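Sodium/calcium exchanger membrane region domain-containing protein (Archaeoglobus fulgidus, PDB 4KPP) probably exchanges protons for calcium ions across the cell membrane, as a transporter of the sodium/calcium exchanger family. Local coordinates at residues Tyr79-Tyr84 with Ala226-Leu231; Phe85-Gly90 with Ala294-Ile299; Val97-Ala102 with Ile240-Ala245. One frame throughout, in Å; residues are numbered along the deposited sequence.

Contact 1 (Tyr79-Tyr84 with Ala226-Leu231); sequences YAVDGY and AFSEGL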
loop_
_atom_site.group_PDB
_atom_site.type_symbol
_atom_site.label_atom_id
_atom_site.label_comp_id
_atom_site.label_asym_id
_atom_site.label_seq_id
_atom_site.Cartn_x
_atom_site.Cartn_y
_atom_site.Cartn_z
ATOM N N TYR A 79 -5.490 4.056 2.671
ATOM C CA TYR A 79 -5.919 5.377 2.233
ATOM C C TYR A 79 -6.942 5.969 3.191
ATOM O O TYR A 79 -6.945 7.174 3.440
ATOM C CB TYR A 79 -6.479 5.329 0.808
ATOM C CG TYR A 79 -5.403 5.269 -0.247
ATOM C CD1 TYR A 79 -4.701 4.093 -0.482
ATOM C CD2 TYR A 79 -5.081 6.389 -1.003
ATOM C CE1 TYR A 79 -3.709 4.035 -1.438
ATOM C CE2 TYR A 79 -4.092 6.340 -1.964
ATOM C CZ TYR A 79 -3.411 5.161 -2.179
ATOM O OH TYR A 79 -2.422 5.102 -3.132
ATOM N N ALA A 80 -7.801 5.115 3.737
ATOM C CA ALA A 80 -8.858 5.572 4.631
ATOM C C ALA A 80 -8.314 5.969 6.000
ATOM O O ALA A 80 -8.719 6.985 6.560
ATOM C CB ALA A 80 -9.931 4.508 4.769
ATOM N N VAL A 81 -7.398 5.164 6.530
ATOM C CA VAL A 81 -6.770 5.462 7.815
ATOM C C VAL A 81 -5.855 6.682 7.717
ATOM O O VAL A 81 -5.925 7.588 8.549
ATOM C CB VAL A 81 -5.971 4.255 8.358
ATOM C CG1 VAL A 81 -5.141 4.660 9.573
ATOM C CG2 VAL A 81 -6.909 3.105 8.705
ATOM N N ASP A 82 -5.004 6.710 6.697
ATOM C CA ASP A 82 -4.107 7.844 6.510
ATOM C C ASP A 82 -4.908 9.085 6.139
ATOM O O ASP A 82 -4.559 10.201 6.525
ATOM C CB ASP A 82 -3.074 7.546 5.426
ATOM C CG ASP A 82 -1.831 8.404 5.559
ATOM O OD1 ASP A 82 -1.796 9.278 6.454
ATOM O OD2 ASP A 82 -0.890 8.209 4.761
ATOM N N GLY A 83 -5.988 8.877 5.391
ATOM C CA GLY A 83 -6.888 9.953 5.029
ATOM C C GLY A 83 -7.556 10.564 6.245
ATOM O O GLY A 83 -7.759 11.778 6.301
ATOM N N TYR A 84 -7.899 9.726 7.220
ATOM C CA TYR A 84 -8.499 10.213 8.457
ATOM C C TYR A 84 -7.538 11.124 9.205
ATOM O O TYR A 84 -7.927 12.178 9.698
ATOM C CB TYR A 84 -8.929 9.054 9.365
ATOM C CG TYR A 84 -9.317 9.510 10.758
ATOM C CD1 TYR A 84 -10.566 10.066 11.005
ATOM C CD2 TYR A 84 -8.430 9.397 11.823
ATOM C CE1 TYR A 84 -10.923 10.493 12.270
ATOM C CE2 TYR A 84 -8.778 9.825 13.092
ATOM C CZ TYR A 84 -10.025 10.370 13.308
ATOM O OH TYR A 84 -10.377 10.796 14.566
ATOM N N ALA A 226 -12.880 5.139 14.600
ATOM C CA ALA A 226 -12.853 4.396 15.850
ATOM C C ALA A 226 -11.578 3.569 15.963
ATOM O O ALA A 226 -10.986 3.470 17.037
ATOM C CB ALA A 226 -14.074 3.511 15.968
ATOM N N PHE A 227 -11.154 2.976 14.851
ATOM C CA PHE A 227 -9.920 2.204 14.848
ATOM C C PHE A 227 -8.700 3.092 15.096
ATOM O O PHE A 227 -7.804 2.717 15.847
ATOM C CB PHE A 227 -9.764 1.421 13.541
ATOM C CG PHE A 227 -8.440 0.721 13.413
ATOM C CD1 PHE A 227 -8.155 -0.397 14.182
ATOM C CD2 PHE A 227 -7.473 1.192 12.537
ATOM C CE1 PHE A 227 -6.928 -1.041 14.072
ATOM C CE2 PHE A 227 -6.248 0.557 12.423
ATOM C CZ PHE A 227 -5.974 -0.560 13.190
ATOM N N SER A 228 -8.677 4.268 14.470
ATOM C CA SER A 228 -7.545 5.185 14.596
ATOM C C SER A 228 -7.493 5.823 15.983
ATOM O O SER A 228 -6.433 5.883 16.607
ATOM C CB SER A 228 -7.596 6.280 13.524
ATOM O OG SER A 228 -7.692 5.730 12.220
ATOM N N GLU A 229 -8.641 6.301 16.457
ATOM C CA GLU A 229 -8.727 6.888 17.788
ATOM C C GLU A 229 -8.594 5.822 18.865
ATOM O O GLU A 229 -8.094 6.095 19.957
ATOM C CB GLU A 229 -10.038 7.660 17.964
ATOM C CG GLU A 229 -10.194 8.855 17.030
ATOM C CD GLU A 229 -9.111 9.912 17.219
ATOM O OE1 GLU A 229 -8.516 9.982 18.315
ATOM O OE2 GLU A 229 -8.858 10.679 16.264
ATOM N N GLY A 230 -9.048 4.610 18.558
ATOM C CA GLY A 230 -8.898 3.490 19.467
ATOM C C GLY A 230 -7.433 3.159 19.668
ATOM O O GLY A 230 -6.983 2.938 20.794
ATOM N N LEU A 231 -6.687 3.123 18.567
ATOM C CA LEU A 231 -5.247 2.894 18.614
ATOM C C LEU A 231 -4.548 3.957 19.448
ATOM O O LEU A 231 -3.770 3.636 20.344
ATOM C CB LEU A 231 -4.656 2.889 17.205
ATOM C CG LEU A 231 -4.166 1.546 16.667
ATOM C CD1 LEU A 231 -3.551 1.723 15.289
ATOM C CD2 LEU A 231 -3.172 0.904 17.626
#
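Val-81 and Ser-228 mark the closest backbone approach between two helices of the membrane domain, with their CA atoms 6.8 Å apart. The segment axes come no nearer than 10.2 Å and cross at -62°, so the contact is carried by side chains rather than by backbone. This is helix-helix packing within a sodium/calcium exchanger fold. It joins helix 76-91, in the first exchanger region of the sequence, to helix 224-237, in the second.

Val-81 sends its two methyls to different partners. CG1 lies 3.8 Å from OG of Ser-228. CG2 reaches CD2 of the Phe-227 ring, which it meets obliquely at 4.3 Å. Phe-227 itself comes in from the flank, and its ring also packs on Thr-36 and Ser-39 of helix 32-60. Its neighbour Ser-228 points its CB toward helix 76-91. The OG of Ser-228 sits beside its own backbone N and is hydrogen-bonded to the carbonyl O of Val-224, one turn earlier, so this buried hydroxyl is satisfied within its own helix.

Tyr-84 spans the wider part of the gap. Its CG is anti to the backbone N (chi1 169°), which throws the ring across to the second helix. There the phenol end meets the carboxylate of Glu-229, whose plane is turned 74° from the ring. Their oxygens are modelled too close together, so the nature of that meeting is doubtful. Further back along the same ring, CD2 of Tyr-84 rests 3.6 Å from CB of Ser-228.

Contact 2 (Phe85-Gly90 with Ala294-Ile299); sequences FAWKAG and AIIYSI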
loop_
_atom_site.group_PDB
_atom_site.type_symbol
_atom_site.label_atom_id
_atom_site.label_comp_id
_atom_site.label_asym_id
_atom_site.label_seq_id
_atom_site.Cartn_x
_atom_site.Cartn_y
_atom_site.Cartn_z
ATOM N N PHE A 85 -6.283 10.697 9.298
ATOM C CA PHE A 85 -5.236 11.489 9.937
ATOM C C PHE A 85 -5.043 12.831 9.236
ATOM O O PHE A 85 -4.861 13.858 9.885
ATOM C CB PHE A 85 -3.911 10.724 9.926
ATOM C CG PHE A 85 -3.865 9.573 10.884
ATOM C CD1 PHE A 85 -4.485 9.660 12.116
ATOM C CD2 PHE A 85 -3.198 8.406 10.553
ATOM C CE1 PHE A 85 -4.441 8.611 13.001
ATOM C CE2 PHE A 85 -3.151 7.346 11.436
ATOM C CZ PHE A 85 -3.774 7.450 12.662
ATOM N N ALA A 86 -5.070 12.817 7.909
ATOM C CA ALA A 86 -4.928 14.049 7.144
ATOM C C ALA A 86 -6.143 14.963 7.326
ATOM O O ALA A 86 -6.003 16.185 7.376
ATOM C CB ALA A 86 -4.684 13.746 5.668
ATOM N N TRP A 87 -7.330 14.369 7.428
ATOM C CA TRP A 87 -8.543 15.148 7.654
ATOM C C TRP A 87 -8.495 15.852 9.005
ATOM O O TRP A 87 -8.773 17.049 9.102
ATOM C CB TRP A 87 -9.801 14.277 7.563
ATOM C CG TRP A 87 -11.072 15.072 7.722
ATOM C CD1 TRP A 87 -11.695 15.402 8.895
ATOM C CD2 TRP A 87 -11.861 15.652 6.677
ATOM N NE1 TRP A 87 -12.822 16.143 8.642
ATOM C CE2 TRP A 87 -12.948 16.310 7.288
ATOM C CE3 TRP A 87 -11.757 15.674 5.282
ATOM C CZ2 TRP A 87 -13.923 16.984 6.551
ATOM C CZ3 TRP A 87 -12.726 16.342 4.554
ATOM C CH2 TRP A 87 -13.793 16.988 5.189
ATOM N N LYS A 88 -8.142 15.103 10.045
ATOM C CA LYS A 88 -7.997 15.674 11.377
ATOM C C LYS A 88 -6.891 16.725 11.406
ATOM O O LYS A 88 -7.003 17.730 12.105
ATOM C CB LYS A 88 -7.718 14.576 12.404
ATOM C CG LYS A 88 -8.791 13.490 12.455
ATOM C CD LYS A 88 -10.144 14.050 12.883
ATOM C CE LYS A 88 -10.084 14.655 14.280
ATOM N NZ LYS A 88 -11.404 15.190 14.717
ATOM N N ALA A 89 -5.834 16.494 10.637
ATOM C CA ALA A 89 -4.710 17.426 10.564
ATOM C C ALA A 89 -5.128 18.819 10.098
ATOM O O ALA A 89 -4.636 19.822 10.604
ATOM C CB ALA A 89 -3.612 16.872 9.657
ATOM N N GLY A 90 -6.037 18.877 9.132
ATOM C CA GLY A 90 -6.457 20.148 8.566
ATOM C C GLY A 90 -7.619 20.781 9.308
ATOM O O GLY A 90 -7.738 22.004 9.358
ATOM N N ALA A 294 -1.975 15.277 1.265
ATOM C CA ALA A 294 -1.720 16.706 1.098
ATOM C C ALA A 294 -2.973 17.424 0.605
ATOM O O ALA A 294 -3.280 18.529 1.052
ATOM C CB ALA A 294 -0.554 16.938 0.147
ATOM N N ILE A 295 -3.696 16.789 -0.315
ATOM C CA ILE A 295 -4.951 17.336 -0.822
ATOM C C ILE A 295 -5.997 17.420 0.287
ATOM O O ILE A 295 -6.617 18.465 0.486
ATOM C CB ILE A 295 -5.504 16.502 -2.004
ATOM C CG1 ILE A 295 -4.722 16.806 -3.286
ATOM C CG2 ILE A 295 -6.975 16.800 -2.230
ATOM C CD1 ILE A 295 -5.119 15.942 -4.470
ATOM N N ILE A 296 -6.178 16.316 1.007
ATOM C CA ILE A 296 -7.122 16.252 2.120
ATOM C C ILE A 296 -6.809 17.308 3.183
ATOM O O ILE A 296 -7.716 17.909 3.761
ATOM C CB ILE A 296 -7.156 14.837 2.751
ATOM C CG1 ILE A 296 -7.878 13.859 1.822
ATOM C CG2 ILE A 296 -7.849 14.853 4.102
ATOM C CD1 ILE A 296 -8.008 12.456 2.392
ATOM N N TYR A 297 -5.521 17.543 3.421
ATOM C CA TYR A 297 -5.085 18.563 4.372
ATOM C C TYR A 297 -5.621 19.952 4.009
ATOM O O TYR A 297 -5.930 20.753 4.891
ATOM C CB TYR A 297 -3.556 18.586 4.464
ATOM C CG TYR A 297 -3.006 19.561 5.485
ATOM C CD1 TYR A 297 -3.112 19.304 6.848
ATOM C CD2 TYR A 297 -2.368 20.727 5.086
ATOM C CE1 TYR A 297 -2.609 20.189 7.785
ATOM C CE2 TYR A 297 -1.860 21.619 6.016
ATOM C CZ TYR A 297 -1.982 21.343 7.364
ATOM O OH TYR A 297 -1.482 22.222 8.298
ATOM N N SER A 298 -5.732 20.231 2.713
ATOM C CA SER A 298 -6.281 21.502 2.259
ATOM C C SER A 298 -7.807 21.494 2.290
ATOM O O SER A 298 -8.432 22.494 2.634
ATOM C CB SER A 298 -5.790 21.839 0.851
ATOM O OG SER A 298 -4.443 22.272 0.868
ATOM N N ILE A 299 -8.399 20.362 1.927
ATOM C CA ILE A 299 -9.854 20.249 1.867
ATOM C C ILE A 299 -10.503 20.359 3.244
ATOM O O ILE A 299 -11.460 21.110 3.425
ATOM C CB ILE A 299 -10.297 18.932 1.189
ATOM C CG1 ILE A 299 -9.836 18.905 -0.269
ATOM C CG2 ILE A 299 -11.809 18.770 1.271
ATOM C CD1 ILE A 299 -10.316 17.695 -1.037
#
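Ala-86 is the first residue of 85-90 to touch the other helix. Its CB points toward Ile-296 and lies 3.7 Å from the branch methyl CG2 of that residue. The same methyl settles against the backbone just beyond, 3.4 Å from N of Trp-87. Ile-296 can reach in this way because CG2 is anti to its own backbone N, with CG1 beside that N (chi1 -73°).

Trp-87 continues the apolar contact on the surface side. Its CB is 4.0 Å from CG2 of Ile-296, and that methyl stands at the edge of the indole, near its plane. The six-membered part of the indole extends further along, where CZ3 comes 4.2 Å from CG2 of Ile-299. Both isoleucine side chains cross the tryptophan at about a right angle. The carbonyl O of Trp-87 accepts from OG of Ser-300, just past the second segment.

The two segments are closely packed helices, both in predicted transmembrane stretches, running 37° apart in direction with axes 7.4 Å from each other. They join the two sodium/calcium exchanger regions of the sequence, with helix 76-91 in the first and helix 288-299 in the second.

Ala-89 meets Tyr-297. Its CB lies in the plane of the ring, at the edge, 3.7 Å from CD1. CE1 of Tyr-297 is also near the carbonyl O of Ala-89. The chain then reaches Gly-90, whose CA comes within 4.7 Å of the Tyr-297 CA. A CB at Gly-90 would collide with the carbonyl O of Tyr-297.

Contact 3 (Val97-Ala102 with Ile240-Ala245); sequences VHYATA and IDEFLA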
loop_
_atom_site.group_PDB
_atom_site.type_symbol
_atom_site.label_atom_id
_atom_site.label_comp_id
_atom_site.label_asym_id
_atom_site.label_seq_id
_atom_site.Cartn_x
_atom_site.Cartn_y
_atom_site.Cartn_z
ATOM N N VAL A 97 -1.026 16.427 12.313
ATOM C CA VAL A 97 -0.149 16.889 11.243
ATOM C C VAL A 97 1.018 15.925 11.034
ATOM O O VAL A 97 1.349 15.565 9.902
ATOM C CB VAL A 97 0.413 18.295 11.540
ATOM C CG1 VAL A 97 1.381 18.721 10.449
ATOM C CG2 VAL A 97 -0.721 19.311 11.692
ATOM N N HIS A 98 1.641 15.511 12.133
ATOM C CA HIS A 98 2.757 14.576 12.065
ATOM C C HIS A 98 2.266 13.171 11.745
ATOM O O HIS A 98 2.922 12.438 11.008
ATOM C CB HIS A 98 3.541 14.559 13.380
ATOM C CG HIS A 98 3.806 15.919 13.947
ATOM N ND1 HIS A 98 4.590 16.855 13.307
ATOM C CD2 HIS A 98 3.394 16.499 15.098
ATOM C CE1 HIS A 98 4.644 17.953 14.037
ATOM N NE2 HIS A 98 3.926 17.764 15.131
ATOM N N TYR A 99 1.115 12.799 12.302
ATOM C CA TYR A 99 0.581 11.448 12.133
ATOM C C TYR A 99 0.318 11.102 10.667
ATOM O O TYR A 99 0.525 9.964 10.247
ATOM C CB TYR A 99 -0.698 11.252 12.953
ATOM C CG TYR A 99 -0.500 11.287 14.457
ATOM C CD1 TYR A 99 0.769 11.185 15.023
ATOM C CD2 TYR A 99 -1.588 11.412 15.313
ATOM C CE1 TYR A 99 0.944 11.217 16.401
ATOM C CE2 TYR A 99 -1.423 11.443 16.689
ATOM C CZ TYR A 99 -0.158 11.346 17.228
ATOM O OH TYR A 99 -0.002 11.378 18.597
ATOM N N ALA A 100 -0.130 12.087 9.894
ATOM C CA ALA A 100 -0.453 11.870 8.489
ATOM C C ALA A 100 0.771 11.413 7.711
ATOM O O ALA A 100 0.693 10.493 6.894
ATOM C CB ALA A 100 -1.036 13.136 7.869
ATOM N N THR A 101 1.905 12.050 7.975
ATOM C CA THR A 101 3.135 11.715 7.269
ATOM C C THR A 101 3.794 10.467 7.851
ATOM O O THR A 101 4.329 9.639 7.115
ATOM C CB THR A 101 4.127 12.886 7.267
ATOM O OG1 THR A 101 3.468 14.062 6.780
ATOM C CG2 THR A 101 5.314 12.566 6.372
ATOM N N ALA A 102 3.740 10.334 9.172
ATOM C CA ALA A 102 4.286 9.161 9.850
ATOM C C ALA A 102 3.583 7.878 9.410
ATOM O O ALA A 102 4.226 6.851 9.211
ATOM C CB ALA A 102 4.200 9.326 11.364
ATOM N N ILE A 240 3.191 3.229 25.692
ATOM C CA ILE A 240 3.726 3.244 24.334
ATOM C C ILE A 240 3.546 4.575 23.598
ATOM O O ILE A 240 2.468 5.172 23.613
ATOM C CB ILE A 240 3.147 2.075 23.493
ATOM C CG1 ILE A 240 3.164 2.413 21.998
ATOM C CG2 ILE A 240 1.743 1.727 23.967
ATOM C CD1 ILE A 240 3.799 1.339 21.130
ATOM N N ASP A 241 4.625 5.032 22.969
ATOM C CA ASP A 241 4.610 6.235 22.146
ATOM C C ASP A 241 3.605 6.116 21.001
ATOM O O ASP A 241 3.554 5.103 20.304
ATOM C CB ASP A 241 6.014 6.508 21.596
ATOM C CG ASP A 241 6.055 7.679 20.628
ATOM O OD1 ASP A 241 5.155 8.546 20.674
ATOM O OD2 ASP A 241 7.004 7.738 19.821
ATOM N N GLU A 242 2.821 7.170 20.806
ATOM C CA GLU A 242 1.768 7.181 19.796
ATOM C C GLU A 242 2.303 7.061 18.370
ATOM O O GLU A 242 1.606 6.573 17.480
ATOM C CB GLU A 242 0.921 8.448 19.930
ATOM C CG GLU A 242 0.119 8.530 21.217
ATOM C CD GLU A 242 -0.435 9.918 21.464
ATOM O OE1 GLU A 242 0.371 10.862 21.596
ATOM O OE2 GLU A 242 -1.675 10.069 21.525
ATOM N N PHE A 243 3.537 7.508 18.155
ATOM C CA PHE A 243 4.141 7.446 16.829
ATOM C C PHE A 243 4.372 6.013 16.384
ATOM O O PHE A 243 4.313 5.713 15.194
ATOM C CB PHE A 243 5.451 8.232 16.776
ATOM C CG PHE A 243 5.261 9.694 16.513
ATOM C CD1 PHE A 243 4.940 10.144 15.241
ATOM C CD2 PHE A 243 5.398 10.621 17.534
ATOM C CE1 PHE A 243 4.758 11.494 14.990
ATOM C CE2 PHE A 243 5.219 11.973 17.292
ATOM C CZ PHE A 243 4.898 12.412 16.017
ATOM N N LEU A 244 4.629 5.128 17.340
ATOM C CA LEU A 244 4.833 3.722 17.027
ATOM C C LEU A 244 3.529 3.078 16.557
ATOM O O LEU A 244 3.529 2.233 15.660
ATOM C CB LEU A 244 5.396 2.981 18.240
ATOM C CG LEU A 244 6.729 3.498 18.792
ATOM C CD1 LEU A 244 7.151 2.697 20.014
ATOM C CD2 LEU A 244 7.824 3.477 17.727
ATOM N N ALA A 245 2.419 3.488 17.161
ATOM C CA ALA A 245 1.106 2.975 16.785
ATOM C C ALA A 245 0.692 3.500 15.411
ATOM O O ALA A 245 0.263 2.738 14.548
ATOM C CB ALA A 245 0.067 3.352 17.838
HETATM O O HOH W 1 2.149 11.856 19.888
#
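Tyr-99 and Phe-243 form the aromatic part of the contact, a T-shaped (edge-to-face) pair. The edge of the tyrosine points at one face of the phenylalanine. The ring centroids are 5.4 Å apart and the planes stand at 79°. CE1 of Tyr-99 lies above the Phe-243 ring, offset toward its rim.

Two apolar contacts touch the edge of that ring. CB of His-98 sits in its plane, 3.7 Å from CZ. CB of Ala-102 approaches near the plane at CD1, 4.0 Å away. Phe-243 has CG beside its backbone N (chi1 -85°), which carries the ring over to helix 96-127.

The polar part runs through water. One water lies in the plane of the Tyr-99 ring, 2.6 Å from its OH, and donates to OE1 of Glu-242. The other carboxylate oxygen, OE2, forms a salt bridge with Arg-236. Replacing Tyr-99 by an alanine would probably leave the face of Phe-243 without its aromatic partner and the bridging water without its phenol anchor.

Asp-241 holds the N-cap position, right before the helix. Its OD1 accepts from N of Phe-243 in a nearly straight bond of 174°, met from above the carboxylate plane. The whole is a capped helix start, here that of helix 242-267, docked through an aromatic pair on helix 96-127 of the exchanger fold.

Overall arrangement
The three contacts form one continuous patch, and each joins the first sodium/calcium exchanger region of the sequence to the second. Contacts 1 and 2 share helix 76-91, and their centres are 13 Å apart. Helix 96-127 follows next in the chain and supplies one side of contact 3. Contact 3 lies about 11 Å from contact 1 and about 15 Å from contact 2, centre to centre. Phe-85 packs against both neighbours: its CE1 lies 4.0 Å from CB of Ser-228 in contact 1, and its CB 3.9 Å from CA of Ala-100 in contact 3. All three contacts lie away from the calcium site of Ile-330, Asp-333, Lys-335 and Glu-340.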